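Local coordinates for protein glutaredoxin-2 (Vaccinia virus, PDB 2G2Q) that transfers disulfide bonds as a cytoplasmic thiol-disulfide oxidoreductase, passing oxidising equivalents to viral membrane proteins and so supporting virion morphogenesis and replication, at residues A[6-11]-A[72-77]; A[84-89]-A[109-114]; A[2-7]-A[31-36]. All blocks are in the same frame, centred on the assembly; numbering follows the deposited sequence.

Contact 1 of 3, residues A[6-11]-A[72-77]; sequences IIFGKP and SIFKYN. With SO4 (sulfate ion), chain D.
The rings of Phe8 and Phe74 meet across neighbouring antiparallel strands although the residues are not opposite each other: Phe8 pairs with Ser72, and Phe74 with Ile6. They lie diagonally, CE2 of Phe8 3.8 Å from CD1 of Phe74, with planes at 75° in neither a stack nor an edge-to-face pair. The small Ser72 side chain is suited to a place beside the large Phe8.

Phe74 and Ile6 form a hydrogen-bonded pair, Ile6 N to Phe74 O and Phe74 N to Ile6 O both 2.8 Å; Phe8 N reaches Ser72 O at 2.8 Å, almost straight (170°). On the face that carries Phe8, Ser72 and Phe74, Ile6 turns its chi2 to 103°, off a staggered value, which carries CD1 to 3.6 Å from CB of Tyr76. On the other face Ile7 and Ile73 lie side by side, CG1 to CG1 4.0 Å, beta-branched residues suited to a buried strand pair. Lys75 sends NZ to O2 of a sulfate, probably from the crystallisation liquor, at 3.0 Å, and the carbonyls of Ile111 and Ala114 accept from the same NZ.

Strands 30-36 and 82-85 flank the pair, and helix 14-24 lies over Ile7 and Ile73 through Val23 and Val19.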
loop_
_atom_site.group_PDB
_atom_site.type_symbol
_atom_site.label_atom_id
_atom_site.label_comp_id
_atom_site.label_asym_id
_atom_site.label_seq_id
_atom_site.Cartn_x
_atom_site.Cartn_y
_atom_site.Cartn_z
ATOM N N ILE A 6 -2.916 6.952 4.638
ATOM C CA ILE A 6 -2.018 6.121 5.424
ATOM C C ILE A 6 -1.526 5.001 4.540
ATOM O O ILE A 6 -2.308 4.157 4.079
ATOM C CB ILE A 6 -2.694 5.537 6.701
ATOM C CG1 ILE A 6 -3.156 6.657 7.640
ATOM C CG2 ILE A 6 -1.746 4.664 7.471
ATOM C CD1 ILE A 6 -4.615 6.878 7.579
ATOM N N ILE A 7 -0.224 5.017 4.290
ATOM C CA ILE A 7 0.433 4.029 3.449
ATOM C C ILE A 7 1.238 2.997 4.262
ATOM O O ILE A 7 2.154 3.354 4.992
ATOM C CB ILE A 7 1.357 4.734 2.452
ATOM C CG1 ILE A 7 0.530 5.723 1.610
ATOM C CG2 ILE A 7 2.092 3.705 1.567
ATOM C CD1 ILE A 7 1.354 6.785 0.897
ATOM N N PHE A 8 0.865 1.728 4.118
ATOM C CA PHE A 8 1.576 0.602 4.702
ATOM C C PHE A 8 2.443 -0.066 3.658
ATOM O O PHE A 8 2.003 -0.299 2.539
ATOM C CB PHE A 8 0.577 -0.455 5.200
ATOM C CG PHE A 8 -0.144 -0.080 6.479
ATOM C CD1 PHE A 8 0.213 -0.669 7.691
ATOM C CD2 PHE A 8 -1.187 0.849 6.467
ATOM C CE1 PHE A 8 -0.460 -0.325 8.874
ATOM C CE2 PHE A 8 -1.844 1.193 7.634
ATOM C CZ PHE A 8 -1.487 0.616 8.839
ATOM N N GLY A 9 3.670 -0.406 4.043
ATOM C CA GLY A 9 4.567 -1.230 3.227
ATOM C C GLY A 9 5.889 -1.442 3.952
ATOM O O GLY A 9 6.111 -0.856 4.996
ATOM N N LYS A 10 6.759 -2.292 3.410
ATOM C CA LYS A 10 8.136 -2.395 3.906
ATOM C C LYS A 10 8.915 -1.122 3.627
ATOM O O LYS A 10 8.800 -0.544 2.538
ATOM C CB LYS A 10 8.871 -3.556 3.262
ATOM C CG LYS A 10 8.830 -4.825 4.081
ATOM C CD LYS A 10 9.340 -6.016 3.288
ATOM C CE LYS A 10 10.810 -5.918 3.037
ATOM N NZ LYS A 10 11.277 -7.179 2.434
ATOM N N PRO A 11 9.700 -0.670 4.615
ATOM C CA PRO A 11 10.583 0.459 4.395
ATOM C C PRO A 11 11.739 0.017 3.497
ATOM O O PRO A 11 12.077 -1.175 3.451
ATOM C CB PRO A 11 11.117 0.748 5.801
ATOM C CG PRO A 11 11.079 -0.579 6.506
ATOM C CD PRO A 11 9.818 -1.209 5.988
ATOM N N SER A 72 -0.542 -1.058 1.004
ATOM C CA SER A 72 -1.922 -0.714 1.216
ATOM C C SER A 72 -2.064 0.752 1.590
ATOM O O SER A 72 -1.260 1.298 2.358
ATOM C CB SER A 72 -2.524 -1.598 2.311
ATOM O OG SER A 72 -2.334 -2.967 2.002
ATOM N N ILE A 73 -3.109 1.368 1.052
ATOM C CA ILE A 73 -3.446 2.757 1.308
ATOM C C ILE A 73 -4.852 2.892 1.939
ATOM O O ILE A 73 -5.839 2.350 1.440
ATOM C CB ILE A 73 -3.335 3.597 0.025
ATOM C CG1 ILE A 73 -1.924 3.476 -0.574
ATOM C CG2 ILE A 73 -3.687 5.057 0.297
ATOM C CD1 ILE A 73 -1.772 4.125 -1.958
ATOM N N PHE A 74 -4.906 3.622 3.042
ATOM C CA PHE A 74 -6.149 3.974 3.684
ATOM C C PHE A 74 -6.325 5.487 3.650
ATOM O O PHE A 74 -5.359 6.258 3.543
ATOM C CB PHE A 74 -6.167 3.507 5.142
ATOM C CG PHE A 74 -6.087 2.030 5.300
ATOM C CD1 PHE A 74 -4.852 1.382 5.316
ATOM C CD2 PHE A 74 -7.230 1.282 5.428
ATOM C CE1 PHE A 74 -4.773 0.005 5.445
ATOM C CE2 PHE A 74 -7.156 -0.088 5.576
ATOM C CZ PHE A 74 -5.926 -0.733 5.573
ATOM N N LYS A 75 -7.574 5.900 3.756
ATOM C CA LYS A 75 -7.922 7.301 3.703
ATOM C C LYS A 75 -8.658 7.563 5.007
ATOM O O LYS A 75 -9.705 6.966 5.267
ATOM C CB LYS A 75 -8.777 7.583 2.454
ATOM C CG LYS A 75 -9.164 9.040 2.268
ATOM C CD LYS A 75 -9.843 9.312 0.917
ATOM C CE LYS A 75 -11.268 8.760 0.843
ATOM N NZ LYS A 75 -11.860 8.987 -0.516
ATOM N N TYR A 76 -8.076 8.411 5.851
ATOM C CA TYR A 76 -8.682 8.759 7.134
ATOM C C TYR A 76 -9.185 10.202 7.140
ATOM O O TYR A 76 -8.454 11.139 6.765
ATOM C CB TYR A 76 -7.688 8.554 8.299
ATOM C CG TYR A 76 -8.312 8.837 9.647
ATOM C CD1 TYR A 76 -9.407 8.093 10.094
ATOM C CD2 TYR A 76 -7.834 9.861 10.468
ATOM C CE1 TYR A 76 -9.987 8.327 11.325
ATOM C CE2 TYR A 76 -8.419 10.114 11.717
ATOM C CZ TYR A 76 -9.506 9.343 12.130
ATOM O OH TYR A 76 -10.129 9.580 13.356
ATOM N N ASN A 77 -10.422 10.380 7.594
ATOM C CA ASN A 77 -10.980 11.717 7.763
ATOM C C ASN A 77 -11.008 12.120 9.223
ATOM O O ASN A 77 -11.895 11.694 9.963
ATOM C CB ASN A 77 -12.386 11.833 7.129
ATOM C CG ASN A 77 -12.944 13.256 7.181
ATOM O OD1 ASN A 77 -12.892 13.943 8.214
ATOM N ND2 ASN A 77 -13.468 13.703 6.066
HETATM S S SO4 D . -11.646 12.756 -0.005
HETATM O O1 SO4 D . -12.428 11.980 0.947
HETATM O O2 SO4 D . -10.921 11.859 -0.903
HETATM O O3 SO4 D . -12.576 13.579 -0.781
HETATM O O4 SO4 D . -10.706 13.616 0.711
#

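Contact 2 of 3, residues A[84-89]-A[109-114]; sequences AFVDIN and SEIEKA
Val86 and Ala114 meet where the last turn of helix 104-113 settles on strand 82-85 and the loop after it, joining the C-terminal helix of a thioredoxin fold to its sheet.

The apolar part is made by small or branched side chains. Ala84 and Ala114 face each other, CB to CB 4.0 Å; with only a methyl on each side, the chains can approach closely at the end of the helix. Val86 divides its two methyls between two partners. CG1, set anti to the backbone N (chi1 -172°), lies 3.8 Å from CG1 of Ile111, whereas CG2 lies 4.0 Å from CB of Ala114. Beta-branching thus lets one residue touch both Ile111 and Ala114, three positions apart. Ile111 also turns inward to Leu26 and Tyr30, and Ile88 rests on Ile73 of the neighbouring strand 71-77.

The acidic side chains form a second, less certain group. Glu110 reaches, extended beyond CG, toward the backbone of Asp87 and Ile88, and its OE2 makes a weak hydrogen bond with the Ser91 hydroxyl. The carboxylates of Glu110 and Asp87, like in charge, are near each other without being in contact. The very close placing of the Glu110 carboxylate against the Asp87 carbonyl is doubtful in this model.

A water bridges the two backbones. Near the helix end Glu110 O receives a weak bond from Ala114 N, at 3.3 Å, and CG1 of Val86 lies 3.6 Å from the same oxygen. The water is its second donor and completes the link between loop and helix, accepting from Asp87 N at 3.1 Å and donating to Glu110 O at 2.8 Å.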
loop_
_atom_site.group_PDB
_atom_site.type_symbol
_atom_site.label_atom_id
_atom_site.label_comp_id
_atom_site.label_asym_id
_atom_site.label_seq_id
_atom_site.Cartn_x
_atom_site.Cartn_y
_atom_site.Cartn_z
ATOM N N ALA A 84 -11.522 4.880 5.138
ATOM C CA ALA A 84 -11.791 4.354 3.821
ATOM C C ALA A 84 -10.671 3.444 3.328
ATOM O O ALA A 84 -9.493 3.731 3.525
ATOM C CB ALA A 84 -12.029 5.486 2.849
ATOM N N PHE A 85 -11.061 2.341 2.693
ATOM C CA PHE A 85 -10.145 1.400 2.059
ATOM C C PHE A 85 -9.907 1.730 0.601
ATOM O O PHE A 85 -10.784 1.532 -0.205
ATOM C CB PHE A 85 -10.781 0.022 2.061
ATOM C CG PHE A 85 -10.160 -0.927 3.005
ATOM C CD1 PHE A 85 -9.081 -1.710 2.604
ATOM C CD2 PHE A 85 -10.653 -1.054 4.302
ATOM C CE1 PHE A 85 -8.482 -2.623 3.502
ATOM C CE2 PHE A 85 -10.079 -1.948 5.217
ATOM C CZ PHE A 85 -8.991 -2.738 4.820
ATOM N N VAL A 86 -8.719 2.185 0.233
ATOM C CA VAL A 86 -8.467 2.451 -1.186
ATOM C C VAL A 86 -8.181 1.173 -2.004
ATOM O O VAL A 86 -7.366 0.328 -1.604
ATOM C CB VAL A 86 -7.354 3.500 -1.375
ATOM C CG1 VAL A 86 -7.246 3.909 -2.822
ATOM C CG2 VAL A 86 -7.627 4.733 -0.502
ATOM N N ASP A 87 -8.869 1.045 -3.146
ATOM C CA ASP A 87 -8.666 -0.066 -4.082
ATOM C C ASP A 87 -7.650 0.286 -5.187
ATOM O O ASP A 87 -8.013 0.719 -6.293
ATOM C CB ASP A 87 -9.998 -0.529 -4.666
ATOM C CG ASP A 87 -9.872 -1.806 -5.472
ATOM O OD1 ASP A 87 -10.901 -2.310 -5.980
ATOM O OD2 ASP A 87 -8.739 -2.310 -5.614
ATOM N N ILE A 88 -6.379 0.035 -4.884
ATOM C CA ILE A 88 -5.253 0.520 -5.691
ATOM C C ILE A 88 -4.722 -0.401 -6.800
ATOM O O ILE A 88 -3.893 0.024 -7.606
ATOM C CB ILE A 88 -4.069 0.851 -4.789
ATOM C CG1 ILE A 88 -3.564 -0.432 -4.109
ATOM C CG2 ILE A 88 -4.464 1.944 -3.812
ATOM C CD1 ILE A 88 -2.363 -0.239 -3.242
ATOM N N ASN A 89 -5.195 -1.643 -6.840
ATOM C CA ASN A 89 -4.649 -2.641 -7.756
ATOM C C ASN A 89 -4.597 -2.214 -9.223
ATOM O O ASN A 89 -3.568 -2.403 -9.886
ATOM C CB ASN A 89 -5.389 -3.967 -7.611
ATOM C CG ASN A 89 -5.111 -4.643 -6.284
ATOM O OD1 ASN A 89 -5.224 -4.030 -5.219
ATOM N ND2 ASN A 89 -4.748 -5.923 -6.339
ATOM N N SER A 109 -7.923 8.856 -8.859
ATOM C CA SER A 109 -9.330 8.449 -8.951
ATOM C C SER A 109 -9.716 7.479 -7.843
ATOM O O SER A 109 -10.728 7.688 -7.170
ATOM C CB SER A 109 -9.645 7.774 -10.292
ATOM O OG SER A 109 -9.292 8.580 -11.394
ATOM N N GLU A 110 -8.924 6.415 -7.675
ATOM C CA GLU A 110 -9.236 5.363 -6.714
ATOM C C GLU A 110 -9.252 5.900 -5.280
ATOM O O GLU A 110 -10.095 5.496 -4.458
ATOM C CB GLU A 110 -8.255 4.192 -6.847
ATOM C CG GLU A 110 -8.314 3.499 -8.229
ATOM C CD GLU A 110 -7.223 2.433 -8.425
ATOM O OE1 GLU A 110 -7.538 1.348 -8.962
ATOM O OE2 GLU A 110 -6.053 2.673 -8.042
ATOM N N ILE A 111 -8.317 6.805 -4.983
ATOM C CA ILE A 111 -8.242 7.436 -3.670
ATOM C C ILE A 111 -9.458 8.347 -3.464
ATOM O O ILE A 111 -10.013 8.432 -2.373
ATOM C CB ILE A 111 -6.951 8.276 -3.518
ATOM C CG1 ILE A 111 -5.737 7.371 -3.369
ATOM C CG2 ILE A 111 -7.050 9.240 -2.320
ATOM C CD1 ILE A 111 -4.430 8.137 -3.556
ATOM N N GLU A 112 -9.864 9.028 -4.521
ATOM C CA GLU A 112 -10.938 9.982 -4.393
ATOM C C GLU A 112 -12.314 9.344 -4.257
ATOM O O GLU A 112 -13.172 9.900 -3.594
ATOM C CB GLU A 112 -10.868 11.029 -5.507
ATOM C CG GLU A 112 -9.738 12.034 -5.247
ATOM C CD GLU A 112 -9.612 13.089 -6.319
ATOM O OE1 GLU A 112 -9.281 14.243 -5.967
ATOM O OE2 GLU A 112 -9.846 12.777 -7.514
ATOM N N LYS A 113 -12.493 8.166 -4.845
ATOM C CA LYS A 113 -13.775 7.443 -4.847
ATOM C C LYS A 113 -13.954 6.521 -3.639
ATOM O O LYS A 113 -15.038 6.008 -3.403
ATOM C CB LYS A 113 -13.900 6.589 -6.109
ATOM C CG LYS A 113 -14.038 7.349 -7.420
ATOM C CD LYS A 113 -13.603 6.447 -8.591
ATOM C CE LYS A 113 -14.574 6.501 -9.769
ATOM N NZ LYS A 113 -14.351 7.608 -10.758
ATOM N N ALA A 114 -12.882 6.279 -2.901
ATOM C CA ALA A 114 -12.923 5.374 -1.760
ATOM C C ALA A 114 -13.965 5.848 -0.729
ATOM O O ALA A 114 -13.910 6.976 -0.263
ATOM C CB ALA A 114 -11.542 5.284 -1.135
HETATM O O HOH W 1 -11.085 2.928 -4.102
#

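Contact 3 of 3, residues A[2-7]-A[31-36]; sequences KNVLII and DILHVD. With SO4 (sulfate ion), chain D.
The carbonyl oxygen of Asp31 is gripped from strand 3-9 by two groups: Leu5 N donates to it at 2.8 Å, and the CA of Val4 adds a C-H contact at 3.3 Å. Here the two parallel strands of a beta-alpha-beta unit lie together, with helix 14-24 as the crossover between them, the opening unit of the thioredoxin fold.

The same scheme repeats along the pair. Leu33 N bonds to Leu5 O, and Ile7 N to Leu33 O, the straightest of the set at 173°; Val35 N then bonds to Ile7 O. At the Asn3 end of the pair, the bond from Asp31 N to Asn3 O is weak and bent to 134°.

Side chains differ between the faces. On one, Val4 meets Leu33, CG1 to CG 4.0 Å, and Ile6 lies alongside Val35 with CG2 3.7 Å from CG2. The CG2 methyl of Ile6 stands opposite the backbone N across the CA–CB bond, which aims it at the neighbouring strand 30-36. On the other face CD1 of Ile7 reaches CG2 of Ile32 at 3.9 Å, under helix 14-24, whose Val23 packs on Leu5 and Ile7. Aliphatic residues suit this helix-covered side. His34, on the same face near its exposed edge, directs NE2 to the Ser20 hydroxyl of the helix.

Polar groups gather near the N-terminus. Lys2 crosses Asp31 at about a right angle, its NZ bonded to the Lys27 carbonyl and not in contact with the carboxylate. Asn3 turns to the sulfate that Tyr30, Lys75 and Tyr116 also bind, its ND2 donating to O4 at 2.6 Å.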
loop_
_atom_site.group_PDB
_atom_site.type_symbol
_atom_site.label_atom_id
_atom_site.label_comp_id
_atom_site.label_asym_id
_atom_site.label_seq_id
_atom_site.Cartn_x
_atom_site.Cartn_y
_atom_site.Cartn_z
ATOM N N LYS A 2 -7.350 18.788 5.871
ATOM C CA LYS A 2 -6.994 17.752 4.911
ATOM C C LYS A 2 -7.302 16.376 5.470
ATOM O O LYS A 2 -7.227 16.138 6.671
ATOM C CB LYS A 2 -5.532 17.867 4.472
ATOM C CG LYS A 2 -5.299 18.896 3.371
ATOM C CD LYS A 2 -4.098 19.763 3.681
ATOM C CE LYS A 2 -2.852 19.356 2.905
ATOM N NZ LYS A 2 -2.386 20.460 2.004
ATOM N N ASN A 3 -7.699 15.476 4.594
ATOM C CA ASN A 3 -7.818 14.103 4.988
ATOM C C ASN A 3 -6.428 13.469 4.920
ATOM O O ASN A 3 -5.519 14.011 4.289
ATOM C CB ASN A 3 -8.864 13.388 4.125
ATOM C CG ASN A 3 -10.277 13.937 4.348
ATOM O OD1 ASN A 3 -10.710 14.124 5.487
ATOM N ND2 ASN A 3 -11.001 14.192 3.255
ATOM N N VAL A 4 -6.264 12.336 5.589
ATOM C CA VAL A 4 -4.973 11.681 5.700
ATOM C C VAL A 4 -4.957 10.369 4.903
ATOM O O VAL A 4 -5.840 9.521 5.069
ATOM C CB VAL A 4 -4.653 11.404 7.183
ATOM C CG1 VAL A 4 -3.205 11.045 7.362
ATOM C CG2 VAL A 4 -4.988 12.632 8.032
ATOM N N LEU A 5 -3.973 10.223 4.020
ATOM C CA LEU A 5 -3.651 8.929 3.430
ATOM C C LEU A 5 -2.630 8.215 4.318
ATOM O O LEU A 5 -1.628 8.813 4.718
ATOM C CB LEU A 5 -3.111 9.073 2.001
ATOM C CG LEU A 5 -4.066 9.773 1.011
ATOM C CD1 LEU A 5 -3.433 10.048 -0.388
ATOM C CD2 LEU A 5 -5.408 9.038 0.899
ATOM N N ILE A 6 -2.916 6.952 4.638
ATOM C CA ILE A 6 -2.018 6.121 5.424
ATOM C C ILE A 6 -1.526 5.001 4.540
ATOM O O ILE A 6 -2.308 4.157 4.079
ATOM C CB ILE A 6 -2.694 5.537 6.701
ATOM C CG1 ILE A 6 -3.156 6.657 7.640
ATOM C CG2 ILE A 6 -1.746 4.664 7.471
ATOM C CD1 ILE A 6 -4.615 6.878 7.579
ATOM N N ILE A 7 -0.224 5.017 4.290
ATOM C CA ILE A 7 0.433 4.029 3.449
ATOM C C ILE A 7 1.238 2.997 4.262
ATOM O O ILE A 7 2.154 3.354 4.992
ATOM C CB ILE A 7 1.357 4.734 2.452
ATOM C CG1 ILE A 7 0.530 5.723 1.610
ATOM C CG2 ILE A 7 2.092 3.705 1.567
ATOM C CD1 ILE A 7 1.354 6.785 0.897
ATOM N N ASP A 31 -2.745 15.044 3.739
ATOM C CA ASP A 31 -1.632 14.696 4.622
ATOM C C ASP A 31 -1.294 13.214 4.397
ATOM O O ASP A 31 -2.167 12.407 4.081
ATOM C CB ASP A 31 -1.991 14.940 6.093
ATOM C CG ASP A 31 -2.162 16.407 6.419
ATOM O OD1 ASP A 31 -1.546 17.254 5.729
ATOM O OD2 ASP A 31 -2.922 16.725 7.370
ATOM N N ILE A 32 -0.019 12.873 4.548
ATOM C CA ILE A 32 0.466 11.519 4.282
ATOM C C ILE A 32 1.218 10.986 5.495
ATOM O O ILE A 32 2.037 11.698 6.093
ATOM C CB ILE A 32 1.403 11.488 3.046
ATOM C CG1 ILE A 32 0.646 11.973 1.807
ATOM C CG2 ILE A 32 1.958 10.086 2.818
ATOM C CD1 ILE A 32 1.535 12.569 0.731
ATOM N N LEU A 33 0.917 9.741 5.856
ATOM C CA LEU A 33 1.630 9.050 6.914
ATOM C C LEU A 33 2.007 7.667 6.436
ATOM O O LEU A 33 1.265 7.052 5.651
ATOM C CB LEU A 33 0.781 8.912 8.171
ATOM C CG LEU A 33 0.368 10.134 8.973
ATOM C CD1 LEU A 33 -0.560 9.621 10.049
ATOM C CD2 LEU A 33 1.549 10.872 9.591
ATOM N N HIS A 34 3.164 7.208 6.922
ATOM C CA HIS A 34 3.755 5.916 6.586
ATOM C C HIS A 34 3.801 5.034 7.798
ATOM O O HIS A 34 4.365 5.407 8.836
ATOM C CB HIS A 34 5.190 6.084 6.041
ATOM C CG HIS A 34 5.227 6.764 4.720
ATOM N ND1 HIS A 34 5.192 8.135 4.594
ATOM C CD2 HIS A 34 5.192 6.264 3.459
ATOM C CE1 HIS A 34 5.176 8.456 3.311
ATOM N NE2 HIS A 34 5.167 7.339 2.602
ATOM N N VAL A 35 3.215 3.856 7.658
ATOM C CA VAL A 35 3.434 2.803 8.629
ATOM C C VAL A 35 4.391 1.814 7.980
ATOM O O VAL A 35 4.124 1.280 6.900
ATOM C CB VAL A 35 2.117 2.148 9.087
ATOM C CG1 VAL A 35 2.329 1.285 10.330
ATOM C CG2 VAL A 35 1.073 3.232 9.392
ATOM N N ASP A 36 5.539 1.624 8.613
ATOM C CA ASP A 36 6.503 0.655 8.138
ATOM C C ASP A 36 6.141 -0.711 8.671
ATOM O O ASP A 36 5.849 -0.870 9.859
ATOM C CB ASP A 36 7.901 1.011 8.625
ATOM C CG ASP A 36 8.486 2.218 7.920
ATOM O OD1 ASP A 36 7.931 2.677 6.899
ATOM O OD2 ASP A 36 9.529 2.704 8.394
HETATM S S SO4 D . -11.646 12.756 -0.005
HETATM O O1 SO4 D . -12.428 11.980 0.947
HETATM O O2 SO4 D . -10.921 11.859 -0.903
HETATM O O3 SO4 D . -12.576 13.579 -0.781
HETATM O O4 SO4 D . -10.706 13.616 0.711
#

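Overall arrangement
Strand 3-9 stands between its two partners: contact 1 joins it antiparallel to 71-77 near the centre of the chain, and contact 3 joins it parallel to the outermost strand 30-36. Both are held by regular backbone bonds, with Ile6 and Ile7 serving each. Contacts 1 and 2 are partly buried, whereas contact 3 lies at the surface. Contact 2 sets a helix end against strand and loop, resting on Ala, Val and Ile packing, a Glu side chain and a bridging water. It meets contact 1 through the Lys75–Ala84 backbone link, the Lys75 amino group and the Phe74–Phe85 rings, and contact 3 through Ile111 on Leu5, on the face that helix 14-24 also covers. One sulfate touches contacts 1 and 3.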